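PDB 3OEP: urea carboxylase, which is of unknown function but is a KipI-KipA homologue, with hydrolase activity and ATP binding at most possible. Local coordinates for residues E26-R30 with A31-G35; V265-G268 with A269-L273. One frame throughout, in Å; residues are numbered along the deposited sequence.

Contact 1 (E26-R30 with A31-G35); sequences EALLR and APPPG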
loop_
_atom_site.group_PDB
_atom_site.type_symbol
_atom_site.label_atom_id
_atom_site.label_comp_id
_atom_site.label_asym_id
_atom_site.label_seq_id
_atom_site.Cartn_x
_atom_site.Cartn_y
_atom_site.Cartn_z
ATOM N N GLU A 26 -18.804 0.757 -8.207
ATOM C CA GLU A 26 -18.654 0.827 -9.666
ATOM C C GLU A 26 -19.151 2.153 -10.229
ATOM O O GLU A 26 -18.492 2.750 -11.076
ATOM C CB GLU A 26 -19.372 -0.346 -10.347
ATOM C CG GLU A 26 -18.623 -1.659 -10.206
ATOM C CD GLU A 26 -19.414 -2.879 -10.664
ATOM O OE1 GLU A 26 -20.602 -2.743 -11.037
ATOM O OE2 GLU A 26 -18.842 -3.990 -10.639
ATOM N N ALA A 27 -20.308 2.604 -9.752
ATOM C CA ALA A 27 -20.886 3.870 -10.206
ATOM C C ALA A 27 -19.973 5.057 -9.868
ATOM O O ALA A 27 -19.801 5.964 -10.684
ATOM C CB ALA A 27 -22.275 4.071 -9.612
ATOM N N LEU A 28 -19.385 5.040 -8.673
ATOM C CA LEU A 28 -18.444 6.088 -8.264
ATOM C C LEU A 28 -17.169 6.056 -9.091
ATOM O O LEU A 28 -16.687 7.103 -9.519
ATOM C CB LEU A 28 -18.086 5.968 -6.782
ATOM C CG LEU A 28 -19.155 6.390 -5.775
ATOM C CD1 LEU A 28 -18.770 5.930 -4.374
ATOM C CD2 LEU A 28 -19.377 7.900 -5.807
ATOM N N LEU A 29 -16.622 4.862 -9.311
ATOM C CA LEU A 29 -15.345 4.715 -10.019
ATOM C C LEU A 29 -15.483 5.057 -11.513
ATOM O O LEU A 29 -14.522 5.486 -12.157
ATOM C CB LEU A 29 -14.769 3.307 -9.812
ATOM C CG LEU A 29 -14.348 3.009 -8.361
ATOM C CD1 LEU A 29 -14.191 1.519 -8.105
ATOM C CD2 LEU A 29 -13.059 3.763 -8.006
ATOM N N ARG A 30 -16.691 4.884 -12.040
ATOM C CA ARG A 30 -17.031 5.264 -13.409
ATOM C C ARG A 30 -16.983 6.783 -13.606
ATOM O O ARG A 30 -16.575 7.265 -14.665
ATOM C CB ARG A 30 -18.437 4.735 -13.723
ATOM C CG ARG A 30 -18.864 4.744 -15.174
ATOM C CD ARG A 30 -20.238 4.086 -15.292
ATOM N NE ARG A 30 -20.173 2.680 -14.888
ATOM C CZ ARG A 30 -21.059 2.038 -14.121
ATOM N NH1 ARG A 30 -22.131 2.646 -13.621
ATOM N NH2 ARG A 30 -20.859 0.756 -13.838
ATOM N N ALA A 31 -17.396 7.525 -12.581
ATOM C CA ALA A 31 -17.482 8.982 -12.644
ATOM C C ALA A 31 -17.163 9.578 -11.273
ATOM O O ALA A 31 -18.051 10.089 -10.591
ATOM C CB ALA A 31 -18.875 9.398 -13.099
ATOM N N PRO A 32 -15.883 9.509 -10.859
ATOM C CA PRO A 32 -15.519 9.902 -9.500
ATOM C C PRO A 32 -15.649 11.401 -9.279
ATOM O O PRO A 32 -15.100 12.177 -10.061
ATOM C CB PRO A 32 -14.055 9.462 -9.382
ATOM C CG PRO A 32 -13.557 9.400 -10.774
ATOM C CD PRO A 32 -14.731 8.992 -11.615
ATOM N N PRO A 33 -16.386 11.812 -8.235
ATOM C CA PRO A 33 -16.462 13.239 -7.947
ATOM C C PRO A 33 -15.120 13.780 -7.462
ATOM O O PRO A 33 -14.367 13.048 -6.812
ATOM C CB PRO A 33 -17.507 13.328 -6.833
ATOM C CG PRO A 33 -17.585 11.995 -6.247
ATOM C CD PRO A 33 -17.208 11.015 -7.308
ATOM N N PRO A 34 -14.811 15.044 -7.790
ATOM C CA PRO A 34 -13.605 15.683 -7.268
ATOM C C PRO A 34 -13.529 15.566 -5.745
ATOM O O PRO A 34 -14.499 15.881 -5.054
ATOM C CB PRO A 34 -13.771 17.142 -7.696
ATOM C CG PRO A 34 -14.617 17.084 -8.908
ATOM C CD PRO A 34 -15.531 15.912 -8.741
ATOM N N GLY A 35 -12.397 15.090 -5.237
ATOM C CA GLY A 35 -12.219 14.894 -3.797
ATOM C C GLY A 35 -12.365 13.455 -3.330
ATOM O O GLY A 35 -11.951 13.130 -2.217
HETATM O O HOH W 1 -20.214 8.689 -9.910
#

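Contact 2 (V265-G268 with A269-L273); sequences VGNG and AGAPL. With SO4 (sulfate ion), chain E.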
loop_
_atom_site.group_PDB
_atom_site.type_symbol
_atom_site.label_atom_id
_atom_site.label_comp_id
_atom_site.label_asym_id
_atom_site.label_seq_id
_atom_site.Cartn_x
_atom_site.Cartn_y
_atom_site.Cartn_z
ATOM N N VAL A 265 11.463 24.618 -4.947
ATOM C CA VAL A 265 11.991 24.706 -6.310
ATOM C C VAL A 265 10.913 25.036 -7.350
ATOM O O VAL A 265 11.105 24.817 -8.549
ATOM C CB VAL A 265 12.742 23.428 -6.703
ATOM C CG1 VAL A 265 13.945 23.233 -5.790
ATOM C CG2 VAL A 265 11.815 22.195 -6.674
ATOM N N GLY A 266 9.784 25.562 -6.887
ATOM C CA GLY A 266 8.725 26.032 -7.778
ATOM C C GLY A 266 7.866 24.963 -8.432
ATOM O O GLY A 266 7.147 25.258 -9.390
ATOM N N ASN A 267 7.918 23.733 -7.921
ATOM C CA ASN A 267 7.095 22.642 -8.454
ATOM C C ASN A 267 5.726 22.601 -7.799
ATOM O O ASN A 267 5.541 23.100 -6.690
ATOM C CB ASN A 267 7.737 21.277 -8.208
ATOM C CG ASN A 267 9.065 21.099 -8.921
ATOM O OD1 ASN A 267 9.368 21.784 -9.902
ATOM N ND2 ASN A 267 9.863 20.158 -8.428
ATOM N N GLY A 268 4.782 21.961 -8.481
ATOM C CA GLY A 268 3.528 21.553 -7.851
ATOM C C GLY A 268 3.814 20.585 -6.712
ATOM O O GLY A 268 4.772 19.809 -6.773
ATOM N N ALA A 269 2.978 20.621 -5.675
ATOM C CA ALA A 269 3.237 19.875 -4.437
ATOM C C ALA A 269 3.467 18.384 -4.660
ATOM O O ALA A 269 4.246 17.764 -3.929
ATOM C CB ALA A 269 2.100 20.085 -3.440
ATOM N N GLY A 270 2.799 17.820 -5.669
ATOM C CA GLY A 270 2.887 16.394 -5.959
ATOM C C GLY A 270 3.766 15.989 -7.133
ATOM O O GLY A 270 3.685 14.844 -7.577
ATOM N N ALA A 271 4.603 16.899 -7.639
ATOM C CA ALA A 271 5.560 16.566 -8.705
ATOM C C ALA A 271 6.507 15.455 -8.234
ATOM O O ALA A 271 6.835 15.389 -7.049
ATOM C CB ALA A 271 6.362 17.791 -9.120
ATOM N N PRO A 272 6.951 14.576 -9.155
ATOM C CA PRO A 272 7.797 13.482 -8.674
ATOM C C PRO A 272 9.121 13.949 -8.069
ATOM O O PRO A 272 9.819 14.783 -8.663
ATOM C CB PRO A 272 8.046 12.649 -9.935
ATOM C CG PRO A 272 6.876 12.917 -10.799
ATOM C CD PRO A 272 6.560 14.377 -10.562
ATOM N N LEU A 273 9.456 13.401 -6.904
ATOM C CA LEU A 273 10.706 13.712 -6.216
ATOM C C LEU A 273 11.228 12.445 -5.549
ATOM O O LEU A 273 10.580 11.395 -5.624
ATOM C CB LEU A 273 10.514 14.864 -5.213
ATOM C CG LEU A 273 9.906 14.596 -3.831
ATOM C CD1 LEU A 273 9.812 15.905 -3.051
ATOM C CD2 LEU A 273 8.568 13.944 -3.923
HETATM S S SO4 E . 0.717 23.421 -4.915
HETATM O O1 SO4 E . 2.058 23.878 -4.557
HETATM O O2 SO4 E . 0.082 22.814 -3.745
HETATM O O3 SO4 E . 0.790 22.439 -5.997
HETATM O O4 SO4 E . -0.076 24.568 -5.355
#

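Contact 1 (E26-R30 with A31-G35)
The C-terminal end of helix 15-30 is followed, after Ala31, by three prolines, and the contact is the turn-off between them. Ala31 is the first residue to leave helical backbone angles. Its N-H still reaches back to two helix carbonyls, but both bonds are weak: Ala31 N to Ala27 O is 3.4 Å and Ala31 N to Leu28 O is 3.2 Å. The helical pattern stops at the next residue. Pro32 N lies 2.9 Å from Leu28 O but has no hydrogen to offer, so no bond forms. The Pro32 ring instead sets its carbons against the last helical turn, with Pro32 CD 3.4 Å from Leu28 O and 3.6 Å from Leu29 O. A water ties the turn together from Ala27 O (2.9 Å) to Ala31 O (2.7 Å), donating to both carbonyls. Further on, Leu28 CD2 touches Pro33 CD. The leucine side chain leaves the helix with CG anti to its carbonyl carbon (chi1 -74°), and its methyl branch meets the proline ring at a slant. Leu63 and Leu64 of helix 57-66 extend this apolar patch, Leu63 against Pro33 and Leu64 against Leu28. This is a helix C-terminus with a proline just after its first non-helical residue, which cannot continue the backbone hydrogen bonding, in the carboxyltransferase subdomain C and D region of the cyclophilin-like clan.

Contact 2 (V265-G268 with A269-L273)
Gly268 O accepts a hydrogen bond from Ala271 N and closes a type I beta turn that runs from Gly268 to Ala271. The N-O distance is 3.0 Å and the bond is nearly straight, with an angle of 171° at the hydrogen. The donor stands well above the carbonyl plane, 54° out of it. Ala271 CB meets Asn267 CB at 3.9 Å. Both side chains set out toward the opposite segment, so the methyl of one residue packs beside the methylene of the other. The same Ala271 methyl lies 3.5 Å from Gly268 O. A sulfate, probably from the crystallisation liquor, sits at the turn. Ala269 N donates to sulfate O3 at 2.9 Å with an angle of 170°, and the Ala269 methyl lies 3.4 Å from sulfate O2. Arg263 NH2 also binds this sulfate.

The next shell holds the turn and the residue before it. The Asn267 amide binds Val336 O and Asn262 OD1 through ND2, and Gly338 N through OD1. These bonds fix the amide's rotation and anchor the residue before the turn to the end of strand 331-336 and the loop just after it. Helix 255-264 ends in a Schellman motif with Gly266 as its C-prime residue, and positive phi there suits glycine. The chain then passes through the turn into strand 273-277. The turn is tied back to the helix by Asn262 ND2, which binds the carbonyl oxygens of both Ala269 and Ala271.

Overall arrangement
Contact 1 and contact 2 are separate local turns in one chain. Their centres lie about 26 Å apart, and their nearest atoms are about 15 Å apart, so they do not touch. Contact 1 belongs to the subdomain C and D region, and contact 2 to the subdomain A and B region. Contact 1 spans the end of a helix and contact 2 follows one; both lead toward a strand. Prolines come just after the helix in 31-35, and a Schellman glycine, Gly266, lies in 265-268. The bound sulfate belongs to contact 2. The centre of contact 1 is about 21 Å from the centre of the chain, and that of contact 2 about 22 Å.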